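Local coordinates for protein 6-carboxyhexanoate--coa ligase (Bacillus subtilis, PDB 5FLG) that belongs to the 6-carboxyhexanoate--CoA ligase family and is modelled as a two-chain assembly with phosphoaminophosphonic acid-adenylate ester, pimelic acid and magnesium bound, at residues G31-P36 with K41-A46; E67-S72 with V147-W152; V182-A187 with E246-L251. One frame throughout, in Å; residues are numbered along the deposited sequence.

Contact 1 of 3, residues G31-P36 with K41-A46. With ANP (phosphoaminophosphonic acid-adenylate ester), chain D.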
loop_
_atom_site.group_PDB
_atom_site.type_symbol
_atom_site.label_atom_id
_atom_site.label_comp_id
_atom_site.label_asym_id
_atom_site.label_seq_id
_atom_site.Cartn_x
_atom_site.Cartn_y
_atom_site.Cartn_z
ATOM N N GLY A 31 -6.542 4.023 -8.403
ATOM C CA GLY A 31 -5.753 4.203 -9.603
ATOM C C GLY A 31 -4.868 3.021 -9.897
ATOM O O GLY A 31 -4.469 2.273 -8.995
ATOM N N GLU A 32 -4.452 2.912 -11.154
ATOM C CA GLU A 32 -3.491 1.890 -11.501
ATOM C C GLU A 32 -2.575 2.330 -12.599
ATOM O O GLU A 32 -2.979 3.033 -13.479
ATOM C CB GLU A 32 -4.237 0.588 -11.894
ATOM C CG GLU A 32 -5.515 0.841 -12.647
ATOM C CD GLU A 32 -6.694 1.124 -11.742
ATOM O OE1 GLU A 32 -6.881 0.388 -10.748
ATOM O OE2 GLU A 32 -7.510 2.008 -12.101
ATOM N N ARG A 33 -1.311 1.961 -12.515
ATOM C CA ARG A 33 -0.309 2.494 -13.419
ATOM C C ARG A 33 0.628 1.353 -13.713
ATOM O O ARG A 33 0.669 0.381 -12.986
ATOM C CB ARG A 33 0.489 3.663 -12.779
ATOM C CG ARG A 33 -0.361 4.882 -12.424
ATOM C CD ARG A 33 -0.860 5.657 -13.647
ATOM N NE ARG A 33 0.284 6.145 -14.426
ATOM C CZ ARG A 33 1.043 7.188 -14.089
ATOM N NH1 ARG A 33 0.723 7.942 -13.049
ATOM N NH2 ARG A 33 2.130 7.479 -14.792
ATOM N N LEU A 34 1.311 1.436 -14.844
ATOM C CA LEU A 34 2.332 0.480 -15.202
ATOM C C LEU A 34 3.562 1.234 -15.746
ATOM O O LEU A 34 3.480 1.860 -16.773
ATOM C CB LEU A 34 1.743 -0.453 -16.251
ATOM C CG LEU A 34 2.605 -1.582 -16.771
ATOM C CD1 LEU A 34 2.784 -2.613 -15.667
ATOM C CD2 LEU A 34 1.948 -2.208 -18.001
ATOM N N ILE A 35 4.708 1.081 -15.105
ATOM C CA ILE A 35 5.804 2.010 -15.309
ATOM C C ILE A 35 7.159 1.367 -15.129
ATOM O O ILE A 35 7.300 0.364 -14.433
ATOM C CB ILE A 35 5.738 3.181 -14.303
ATOM C CG1 ILE A 35 5.656 2.625 -12.878
ATOM C CG2 ILE A 35 4.559 4.082 -14.629
ATOM C CD1 ILE A 35 6.304 3.545 -11.840
ATOM N N PRO A 36 8.161 1.912 -15.825
ATOM C CA PRO A 36 9.528 1.608 -15.464
ATOM C C PRO A 36 9.919 2.177 -14.108
ATOM O O PRO A 36 9.281 3.118 -13.624
ATOM C CB PRO A 36 10.350 2.279 -16.570
ATOM C CG PRO A 36 9.444 3.243 -17.224
ATOM C CD PRO A 36 8.046 3.038 -16.757
ATOM N N LYS A 41 8.922 7.516 -8.281
ATOM C CA LYS A 41 8.694 8.604 -7.328
ATOM C C LYS A 41 7.580 9.498 -7.806
ATOM O O LYS A 41 6.668 9.826 -7.058
ATOM C CB LYS A 41 9.957 9.428 -7.117
ATOM C CG LYS A 41 9.729 10.627 -6.206
ATOM C CD LYS A 41 11.023 11.223 -5.666
ATOM C CE LYS A 41 11.257 12.620 -6.231
ATOM N NZ LYS A 41 10.195 13.560 -5.788
ATOM N N HIS A 42 7.619 9.844 -9.081
ATOM C CA HIS A 42 6.578 10.659 -9.682
ATOM C C HIS A 42 5.234 9.967 -9.653
ATOM O O HIS A 42 4.210 10.612 -9.551
ATOM C CB HIS A 42 6.970 10.998 -11.124
ATOM C CG HIS A 42 5.884 11.663 -11.917
ATOM N ND1 HIS A 42 5.677 13.031 -11.902
ATOM C CD2 HIS A 42 4.976 11.157 -12.789
ATOM C CE1 HIS A 42 4.627 13.321 -12.653
ATOM N NE2 HIS A 42 4.184 12.203 -13.204
ATOM N N THR A 43 5.219 8.650 -9.844
ATOM C CA THR A 43 3.962 7.937 -10.019
ATOM C C THR A 43 3.285 7.725 -8.677
ATOM O O THR A 43 2.115 7.971 -8.533
ATOM C CB THR A 43 4.221 6.564 -10.624
ATOM O OG1 THR A 43 4.746 6.727 -11.939
ATOM C CG2 THR A 43 2.949 5.741 -10.694
ATOM N N VAL A 44 4.057 7.358 -7.674
ATOM C CA VAL A 44 3.535 7.252 -6.338
ATOM C C VAL A 44 2.980 8.601 -5.879
ATOM O O VAL A 44 1.896 8.659 -5.289
ATOM C CB VAL A 44 4.610 6.736 -5.373
ATOM C CG1 VAL A 44 4.145 6.852 -3.938
ATOM C CG2 VAL A 44 4.949 5.285 -5.699
ATOM N N ASN A 45 3.684 9.691 -6.182
ATOM C CA ASN A 45 3.137 11.013 -5.866
ATOM C C ASN A 45 1.884 11.387 -6.665
ATOM O O ASN A 45 0.968 12.016 -6.138
ATOM C CB ASN A 45 4.217 12.069 -6.043
ATOM C CG ASN A 45 5.088 12.187 -4.819
ATOM O OD1 ASN A 45 4.623 12.657 -3.797
ATOM N ND2 ASN A 45 6.267 11.590 -4.849
ATOM N N ALA A 46 1.805 10.983 -7.932
ATOM C CA ALA A 46 0.620 11.294 -8.705
ATOM C C ALA A 46 -0.581 10.560 -8.119
ATOM O O ALA A 46 -1.678 11.123 -8.022
ATOM C CB ALA A 46 0.781 10.964 -10.194
HETATM P PG ANP D . -10.909 8.185 -9.582
HETATM O O1G ANP D . -9.925 8.704 -8.570
HETATM O O2G ANP D . -12.116 9.072 -9.716
HETATM O O3G ANP D . -10.343 7.827 -10.918
HETATM P PB ANP D . -12.059 5.457 -9.838
HETATM O O1B ANP D . -11.049 5.170 -10.892
HETATM O O2B ANP D . -12.507 4.464 -8.832
HETATM N N3B ANP D . -11.454 6.740 -8.849
HETATM P PA ANP D . -13.538 6.608 -12.021
HETATM O O1A ANP D . -14.438 7.754 -12.093
HETATM O O2A ANP D . -12.195 6.582 -12.693
HETATM O O3A ANP D . -13.392 6.087 -10.506
HETATM O "O5'" ANP D . -14.434 5.361 -12.630
HETATM C "C5'" ANP D . -15.825 5.342 -12.477
HETATM C "C4'" ANP D . -16.268 3.945 -12.035
HETATM O "O4'" ANP D . -15.787 2.987 -12.986
HETATM C "C3'" ANP D . -15.684 3.558 -10.686
HETATM O "O3'" ANP D . -16.566 3.890 -9.620
HETATM C "C2'" ANP D . -15.573 2.065 -10.792
HETATM O "O2'" ANP D . -16.861 1.494 -10.558
HETATM C "C1'" ANP D . -15.227 1.896 -12.244
HETATM N N9 ANP D . -13.768 1.805 -12.373
HETATM C C8 ANP D . -12.839 2.820 -12.270
HETATM N N7 ANP D . -11.600 2.343 -12.535
HETATM C C5 ANP D . -11.735 1.002 -12.767
HETATM C C6 ANP D . -10.850 -0.136 -13.063
HETATM N N6 ANP D . -9.524 0.004 -13.153
HETATM N N1 ANP D . -11.398 -1.357 -13.253
HETATM C C2 ANP D . -12.717 -1.548 -13.137
HETATM N N3 ANP D . -13.614 -0.568 -12.939
HETATM C C4 ANP D . -13.158 0.673 -12.641
#
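Arg33 lies across Thr43, its side chain passing over the methyl CG2. Arg33 CB and Arg33 CG each rest 3.8 Å from Thr43 CG2. The chain then bends at chi2 (-71°) and again at chi3, which folds the guanidinium back over the same methyl, with Arg33 NH1 3.9 Å from Thr43 CG2. That methyl lies over one face, displaced toward the rim, while Ala46 CB sits near the plane at the edge, 4.2 Å from Arg33 NH1. Arg33 NH2 lies 3.9 Å from Thr43 OG1, and NE turns to Asp151 in a salt bridge. The segment axes come within 9.8 Å at 165°, so 41-46 of helix 40-52 runs back nearly antiparallel to 31-36 of strand 26-36, an outermost strand, within this chain, of a three-stranded antiparallel sheet. Ile35 and Thr43 meet tip to tip, with Ile35 CD1 3.5 Å from Thr43 OG1; this hydroxyl is hydrogen-bonded to Glu39 O, one turn earlier. Glu32 serves the nucleotide pocket instead: Glu32 OE2 accepts a weak hydrogen bond from N6 of phosphoaminophosphonic acid-adenylate ester at 3.0 Å and also pairs with Arg146. On the helix, Asn45 ND2 bonds to Lys41 O and also to Asn45 OD1 of the second subunit.

Contact 2 of 3, residues E67-S72 with V147-W152. With ANP (phosphoaminophosphonic acid-adenylate ester), chain D.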
loop_
_atom_site.group_PDB
_atom_site.type_symbol
_atom_site.label_atom_id
_atom_site.label_comp_id
_atom_site.label_asym_id
_atom_site.label_seq_id
_atom_site.Cartn_x
_atom_site.Cartn_y
_atom_site.Cartn_z
ATOM N N GLU A 67 4.630 -3.568 -7.493
ATOM C CA GLU A 67 5.221 -4.880 -7.665
ATOM C C GLU A 67 5.666 -5.091 -9.081
ATOM O O GLU A 67 5.068 -4.589 -10.021
ATOM C CB GLU A 67 4.215 -5.976 -7.304
ATOM C CG GLU A 67 3.108 -6.121 -8.336
ATOM C CD GLU A 67 1.939 -6.974 -7.870
ATOM O OE1 GLU A 67 2.116 -7.793 -6.933
ATOM O OE2 GLU A 67 0.852 -6.850 -8.493
ATOM N N GLU A 68 6.807 -5.723 -9.214
ATOM C CA GLU A 68 7.317 -6.138 -10.490
ATOM C C GLU A 68 6.316 -6.984 -11.248
ATOM O O GLU A 68 5.712 -7.901 -10.699
ATOM C CB GLU A 68 8.589 -6.956 -10.274
ATOM C CG GLU A 68 9.372 -7.207 -11.541
ATOM C CD GLU A 68 10.690 -7.926 -11.280
ATOM O OE1 GLU A 68 11.046 -8.187 -10.105
ATOM O OE2 GLU A 68 11.421 -8.114 -12.257
ATOM N N VAL A 69 6.132 -6.647 -12.512
ATOM C CA VAL A 69 5.367 -7.492 -13.416
ATOM C C VAL A 69 6.278 -8.482 -14.135
ATOM O O VAL A 69 7.230 -8.092 -14.808
ATOM C CB VAL A 69 4.602 -6.626 -14.420
ATOM C CG1 VAL A 69 3.775 -7.487 -15.361
ATOM C CG2 VAL A 69 3.705 -5.675 -13.653
ATOM N N HIS A 70 5.914 -9.763 -14.076
ATOM C CA HIS A 70 6.737 -10.784 -14.693
ATOM C C HIS A 70 6.276 -11.167 -16.096
ATOM O O HIS A 70 7.083 -11.552 -16.912
ATOM C CB HIS A 70 6.824 -12.015 -13.789
ATOM C CG HIS A 70 7.515 -11.743 -12.491
ATOM N ND1 HIS A 70 8.874 -11.526 -12.406
ATOM C CD2 HIS A 70 7.020 -11.504 -11.252
ATOM C CE1 HIS A 70 9.192 -11.209 -11.162
ATOM N NE2 HIS A 70 8.084 -11.184 -10.443
ATOM N N GLU A 71 5.014 -10.939 -16.412
ATOM C CA GLU A 71 4.474 -11.264 -17.730
ATOM C C GLU A 71 5.022 -10.236 -18.708
ATOM O O GLU A 71 5.302 -9.081 -18.325
ATOM C CB GLU A 71 2.940 -11.223 -17.705
ATOM C CG GLU A 71 2.269 -12.231 -16.753
ATOM C CD GLU A 71 2.446 -11.916 -15.266
ATOM O OE1 GLU A 71 2.456 -10.723 -14.869
ATOM O OE2 GLU A 71 2.631 -12.874 -14.483
ATOM N N SER A 72 5.198 -10.624 -19.962
ATOM C CA SER A 72 5.744 -9.686 -20.943
ATOM C C SER A 72 4.656 -8.696 -21.376
ATOM O O SER A 72 3.472 -9.045 -21.400
ATOM C CB SER A 72 6.285 -10.431 -22.165
ATOM O OG SER A 72 5.252 -11.236 -22.689
ATOM N N VAL A 147 -9.785 -3.677 -13.191
ATOM C CA VAL A 147 -8.831 -3.800 -14.269
ATOM C C VAL A 147 -7.537 -3.101 -13.880
ATOM O O VAL A 147 -7.549 -1.994 -13.336
ATOM C CB VAL A 147 -9.399 -3.170 -15.546
ATOM C CG1 VAL A 147 -8.412 -3.313 -16.693
ATOM C CG2 VAL A 147 -10.737 -3.836 -15.893
ATOM N N SER A 148 -6.436 -3.807 -14.056
ATOM C CA SER A 148 -5.179 -3.335 -13.584
ATOM C C SER A 148 -4.087 -3.534 -14.654
ATOM O O SER A 148 -4.306 -4.212 -15.658
ATOM C CB SER A 148 -4.859 -4.088 -12.310
ATOM O OG SER A 148 -3.734 -3.547 -11.673
ATOM N N ARG A 149 -2.909 -2.960 -14.414
ATOM C CA ARG A 149 -1.718 -3.223 -15.216
ATOM C C ARG A 149 -1.897 -2.747 -16.623
ATOM O O ARG A 149 -1.547 -3.455 -17.586
ATOM C CB ARG A 149 -1.398 -4.703 -15.227
ATOM C CG ARG A 149 -0.937 -5.179 -13.876
ATOM C CD ARG A 149 -0.670 -6.657 -13.901
ATOM N NE ARG A 149 -0.129 -7.088 -12.617
ATOM C CZ ARG A 149 0.657 -8.140 -12.472
ATOM N NH1 ARG A 149 0.915 -8.933 -13.522
ATOM N NH2 ARG A 149 1.167 -8.405 -11.281
ATOM N N MET A 150 -2.520 -1.581 -16.755
ATOM C CA MET A 150 -2.555 -0.892 -18.033
ATOM C C MET A 150 -2.133 0.556 -17.823
ATOM O O MET A 150 -2.288 1.093 -16.727
ATOM C CB MET A 150 -3.922 -0.954 -18.656
ATOM C CG MET A 150 -4.987 -0.096 -17.970
ATOM S SD MET A 150 -5.599 -0.848 -16.463
ATOM C CE MET A 150 -7.047 0.129 -16.119
ATOM N N ASP A 151 -1.588 1.181 -18.855
ATOM C CA ASP A 151 -1.156 2.599 -18.755
ATOM C C ASP A 151 -0.825 3.091 -20.144
ATOM O O ASP A 151 -0.850 2.306 -21.114
ATOM C CB ASP A 151 0.089 2.685 -17.888
ATOM C CG ASP A 151 0.258 4.060 -17.179
ATOM O OD1 ASP A 151 -0.323 5.063 -17.635
ATOM O OD2 ASP A 151 0.909 4.082 -16.117
ATOM N N TRP A 152 -0.511 4.385 -20.241
ATOM C CA TRP A 152 -0.340 5.060 -21.498
ATOM C C TRP A 152 0.671 6.166 -21.225
ATOM O O TRP A 152 0.328 7.125 -20.574
ATOM C CB TRP A 152 -1.667 5.693 -21.896
ATOM C CG TRP A 152 -1.708 6.176 -23.294
ATOM C CD1 TRP A 152 -0.643 6.508 -24.069
ATOM C CD2 TRP A 152 -2.863 6.583 -24.016
ATOM N NE1 TRP A 152 -1.066 7.012 -25.258
ATOM C CE2 TRP A 152 -2.431 7.075 -25.248
ATOM C CE3 TRP A 152 -4.219 6.614 -23.726
ATOM C CZ2 TRP A 152 -3.314 7.399 -26.266
ATOM C CZ3 TRP A 152 -5.078 7.059 -24.672
ATOM C CH2 TRP A 152 -4.635 7.449 -25.938
HETATM P PG ANP D . -10.909 8.185 -9.582
HETATM O O1G ANP D . -9.925 8.704 -8.570
HETATM O O2G ANP D . -12.116 9.072 -9.716
HETATM O O3G ANP D . -10.343 7.827 -10.918
HETATM P PB ANP D . -12.059 5.457 -9.838
HETATM O O1B ANP D . -11.049 5.170 -10.892
HETATM O O2B ANP D . -12.507 4.464 -8.832
HETATM N N3B ANP D . -11.454 6.740 -8.849
HETATM P PA ANP D . -13.538 6.608 -12.021
HETATM O O1A ANP D . -14.438 7.754 -12.093
HETATM O O2A ANP D . -12.195 6.582 -12.693
HETATM O O3A ANP D . -13.392 6.087 -10.506
HETATM O "O5'" ANP D . -14.434 5.361 -12.630
HETATM C "C5'" ANP D . -15.825 5.342 -12.477
HETATM C "C4'" ANP D . -16.268 3.945 -12.035
HETATM O "O4'" ANP D . -15.787 2.987 -12.986
HETATM C "C3'" ANP D . -15.684 3.558 -10.686
HETATM O "O3'" ANP D . -16.566 3.890 -9.620
HETATM C "C2'" ANP D . -15.573 2.065 -10.792
HETATM O "O2'" ANP D . -16.861 1.494 -10.558
HETATM C "C1'" ANP D . -15.227 1.896 -12.244
HETATM N N9 ANP D . -13.768 1.805 -12.373
HETATM C C8 ANP D . -12.839 2.820 -12.270
HETATM N N7 ANP D . -11.600 2.343 -12.535
HETATM C C5 ANP D . -11.735 1.002 -12.767
HETATM C C6 ANP D . -10.850 -0.136 -13.063
HETATM N N6 ANP D . -9.524 0.004 -13.153
HETATM N N1 ANP D . -11.398 -1.357 -13.253
HETATM C C2 ANP D . -12.717 -1.548 -13.137
HETATM N N3 ANP D . -13.614 -0.568 -12.939
HETATM C C4 ANP D . -13.158 0.673 -12.641
#
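Val69 and Arg149 are the residues of closest backbone approach, with CA atoms 8.5 Å apart, and the gap is spanned by the side chain of Arg149, whose positive phi places it in the left-handed helical region. From CG to NE this side chain is extended, and the guanidinium therefore reaches Glu67 on strand 61-68 and the loop residue Glu71. Its two terminal nitrogens take different carboxylates. Arg149 NH2 donates to Glu67 OE2 at 3.2 Å in a nearly straight bond (165°) that lies in the guanidinium plane; the carboxylate, however, is turned by 88°, so its oxygen is met from above the carboxylate plane. Arg149 NH1 lies 2.7 Å from Glu71 OE1, a salt bridge whose hydrogen bond is bent and weak although these two planes are only 32° apart. NH1 also bonds to Lys247 O. Val69 supplies the apolar contact: Val69 CG2 sits over the centre of one guanidinium face, 4.1 Å from Arg149 CZ, and Val69 CG1 approaches Arg149 NH1 to 3.7 Å. Glu67, Glu71 and Arg149 thus form a salt-bridge network, joining strand 61-68, outermost in the chain's own three-stranded antiparallel sheet, to the segment leading into strand 150-151 of a small parallel sheet. At Glu67 the antiparallel sheet runs on into a strand of the second subunit. At the start of 147-152, Val147 holds the adenine of phosphoaminophosphonic acid-adenylate ester through its backbone: Val147 N donates to N1 at 2.8 Å, and Val147 O accepts from N6, also at 2.8 Å. Both bonds use the base's pairing edge. Met150 adds an apolar neighbour, its CE 3.9 Å from N6 of the nucleotide.

Contact 3 of 3, residues V182-A187 with E246-L251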
loop_
_atom_site.group_PDB
_atom_site.type_symbol
_atom_site.label_atom_id
_atom_site.label_comp_id
_atom_site.label_asym_id
_atom_site.label_seq_id
_atom_site.Cartn_x
_atom_site.Cartn_y
_atom_site.Cartn_z
ATOM N N VAL A 182 -9.771 -3.435 -22.136
ATOM C CA VAL A 182 -10.948 -4.232 -21.919
ATOM C C VAL A 182 -11.530 -4.690 -23.258
ATOM O O VAL A 182 -11.908 -5.843 -23.411
ATOM C CB VAL A 182 -11.979 -3.465 -21.090
ATOM C CG1 VAL A 182 -13.311 -4.191 -21.074
ATOM C CG2 VAL A 182 -11.472 -3.299 -19.664
ATOM N N SER A 183 -11.607 -3.781 -24.220
ATOM C CA SER A 183 -12.259 -4.089 -25.486
ATOM C C SER A 183 -11.522 -5.159 -26.298
ATOM O O SER A 183 -12.118 -5.835 -27.137
ATOM C CB SER A 183 -12.371 -2.841 -26.305
ATOM O OG SER A 183 -13.127 -3.065 -27.470
ATOM N N ARG A 184 -10.204 -5.180 -26.145
ATOM C CA ARG A 184 -9.350 -6.183 -26.757
ATOM C C ARG A 184 -9.753 -7.612 -26.331
ATOM O O ARG A 184 -9.546 -8.577 -27.049
ATOM C CB ARG A 184 -7.919 -5.900 -26.327
ATOM C CG ARG A 184 -6.883 -6.838 -26.912
ATOM C CD ARG A 184 -5.644 -6.063 -27.343
ATOM N NE ARG A 184 -4.585 -6.948 -27.819
ATOM C CZ ARG A 184 -3.968 -7.823 -27.039
ATOM N NH1 ARG A 184 -4.330 -7.934 -25.769
ATOM N NH2 ARG A 184 -3.024 -8.605 -27.533
ATOM N N HIS A 185 -10.214 -7.767 -25.108
ATOM C CA HIS A 185 -10.533 -9.095 -24.635
ATOM C C HIS A 185 -11.593 -9.784 -25.487
ATOM O O HIS A 185 -12.657 -9.259 -25.709
ATOM C CB HIS A 185 -10.965 -9.048 -23.189
ATOM C CG HIS A 185 -10.974 -10.386 -22.536
ATOM N ND1 HIS A 185 -11.880 -11.371 -22.880
ATOM C CD2 HIS A 185 -10.143 -10.937 -21.623
ATOM C CE1 HIS A 185 -11.626 -12.465 -22.185
ATOM N NE2 HIS A 185 -10.598 -12.219 -21.390
ATOM N N PRO A 186 -11.280 -10.966 -26.010
ATOM C CA PRO A 186 -12.262 -11.554 -26.955
ATOM C C PRO A 186 -13.666 -11.827 -26.384
ATOM O O PRO A 186 -14.635 -11.773 -27.120
ATOM C CB PRO A 186 -11.600 -12.861 -27.431
ATOM C CG PRO A 186 -10.420 -13.103 -26.564
ATOM C CD PRO A 186 -10.139 -11.850 -25.718
ATOM N N ALA A 187 -13.829 -11.918 -25.076
ATOM C CA ALA A 187 -15.186 -12.157 -24.542
ATOM C C ALA A 187 -16.020 -10.884 -24.300
ATOM O O ALA A 187 -17.248 -10.954 -24.104
ATOM C CB ALA A 187 -15.102 -12.999 -23.281
ATOM N N GLU A 246 -7.367 -8.476 -14.596
ATOM C CA GLU A 246 -6.563 -8.033 -13.475
ATOM C C GLU A 246 -5.061 -8.127 -13.713
ATOM O O GLU A 246 -4.316 -7.283 -13.205
ATOM C CB GLU A 246 -6.981 -8.760 -12.191
ATOM C CG GLU A 246 -8.431 -8.455 -11.812
ATOM C CD GLU A 246 -8.883 -9.066 -10.490
ATOM O OE1 GLU A 246 -8.335 -10.112 -10.085
ATOM O OE2 GLU A 246 -9.843 -8.522 -9.884
ATOM N N LYS A 247 -4.615 -9.043 -14.577
ATOM C CA LYS A 247 -3.189 -9.400 -14.609
ATOM C C LYS A 247 -2.421 -9.174 -15.922
ATOM O O LYS A 247 -1.183 -9.170 -15.934
ATOM C CB LYS A 247 -3.008 -10.839 -14.163
ATOM C CG LYS A 247 -3.459 -11.069 -12.729
ATOM C CD LYS A 247 -2.620 -10.248 -11.758
ATOM C CE LYS A 247 -2.223 -11.056 -10.533
ATOM N NZ LYS A 247 -3.332 -11.078 -9.544
ATOM N N GLN A 248 -3.131 -8.968 -17.020
ATOM C CA GLN A 248 -2.478 -8.888 -18.322
ATOM C C GLN A 248 -1.956 -7.462 -18.589
ATOM O O GLN A 248 -2.712 -6.512 -18.533
ATOM C CB GLN A 248 -3.458 -9.305 -19.395
ATOM C CG GLN A 248 -2.868 -9.434 -20.785
ATOM C CD GLN A 248 -3.886 -9.057 -21.856
ATOM O OE1 GLN A 248 -4.752 -8.201 -21.628
ATOM N NE2 GLN A 248 -3.799 -9.701 -23.018
ATOM N N PRO A 249 -0.642 -7.315 -18.775
ATOM C CA PRO A 249 -0.112 -5.957 -18.806
ATOM C C PRO A 249 -0.172 -5.341 -20.193
ATOM O O PRO A 249 0.182 -5.972 -21.182
ATOM C CB PRO A 249 1.333 -6.110 -18.323
ATOM C CG PRO A 249 1.680 -7.542 -18.515
ATOM C CD PRO A 249 0.406 -8.332 -18.570
ATOM N N ILE A 250 -0.676 -4.119 -20.257
ATOM C CA ILE A 250 -0.950 -3.449 -21.492
ATOM C C ILE A 250 -0.365 -2.035 -21.417
ATOM O O ILE A 250 -0.576 -1.321 -20.440
ATOM C CB ILE A 250 -2.450 -3.360 -21.714
ATOM C CG1 ILE A 250 -3.036 -4.771 -21.956
ATOM C CG2 ILE A 250 -2.749 -2.495 -22.912
ATOM C CD1 ILE A 250 -2.871 -5.245 -23.379
ATOM N N LEU A 251 0.382 -1.656 -22.439
ATOM C CA LEU A 251 0.711 -0.247 -22.661
ATOM C C LEU A 251 0.038 0.243 -23.919
ATOM O O LEU A 251 -0.017 -0.473 -24.918
ATOM C CB LEU A 251 2.210 -0.055 -22.804
ATOM C CG LEU A 251 3.019 -0.214 -21.533
ATOM C CD1 LEU A 251 4.513 -0.112 -21.844
ATOM C CD2 LEU A 251 2.622 0.807 -20.478
#
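Arg184 and Gln248 approach with their side chains crossing at about a right angle, while their flat ends are much closer to parallel: the guanidinium and amide planes differ by 34°. The meeting point is the guanidinium edge, where the amide atom modelled as NE2 of Gln248 lies in plane, 3.3 Å from Arg184 NH1. Because the orientation of this amide is uncertain, the distance alone does not establish the nature of the pairing. Ile250 comes to the same nitrogen at an oblique angle, its CD1 3.9 Å from Arg184 NH1. Arg184 gets there by holding CG opposite its backbone N (chi1 -178°) and then bending at chi2. Gln248 does likewise from its own side, with CG opposite the backbone N and a bend at chi2, and both side chains leave the backbone pointing toward the other segment. The Arg184 side chain also touches Lys74 and Ile76 of strand 74-76, and Ile250 packs on Ile76 as well. The interface is small, burying 89 Å² in total, and its closest approaches all involve Arg184 NH1.

Next along the chain, His185 ND1 accepts from Ala187 N at 3.0 Å, close to the ring plane and with an angle of 163°, while its NE2 bonds to Asp244 in helix 238-247. The side chain of Lys181, earlier on helix 170-184, bonds through NZ to Gln248 O. The contact joins the C-terminal end of helix 170-184 to the turn from helix 238-247 into strand 250-252, the central strand of the three-stranded parallel sheet.

Contacts 1 and 2 lie on the same side of the chain's centre, their centres about 11 Å apart, and share the antiparallel sheet, the nucleotide and the second subunit. Asp151 of contact 2 joins them by accepting from Arg33 NE and Leu34 N. Contacts 2 and 3 share the parallel sheet, where strands 150-151 and 250-252 are neighbours. Leu34 packs on Ile250, Pro249 and Leu251, so contact 1 also reaches contact 3. Ile35 and Thr43, Val69 and Arg149, and Ile250 are the buried members of contacts 1, 2 and 3; Glu71 of contact 2 is exposed. Arg33 packs on a methyl while its charge goes to Asp151, outside contact 1; in contact 2 the carboxylates belong to the contact itself; Arg184 is lightly packed.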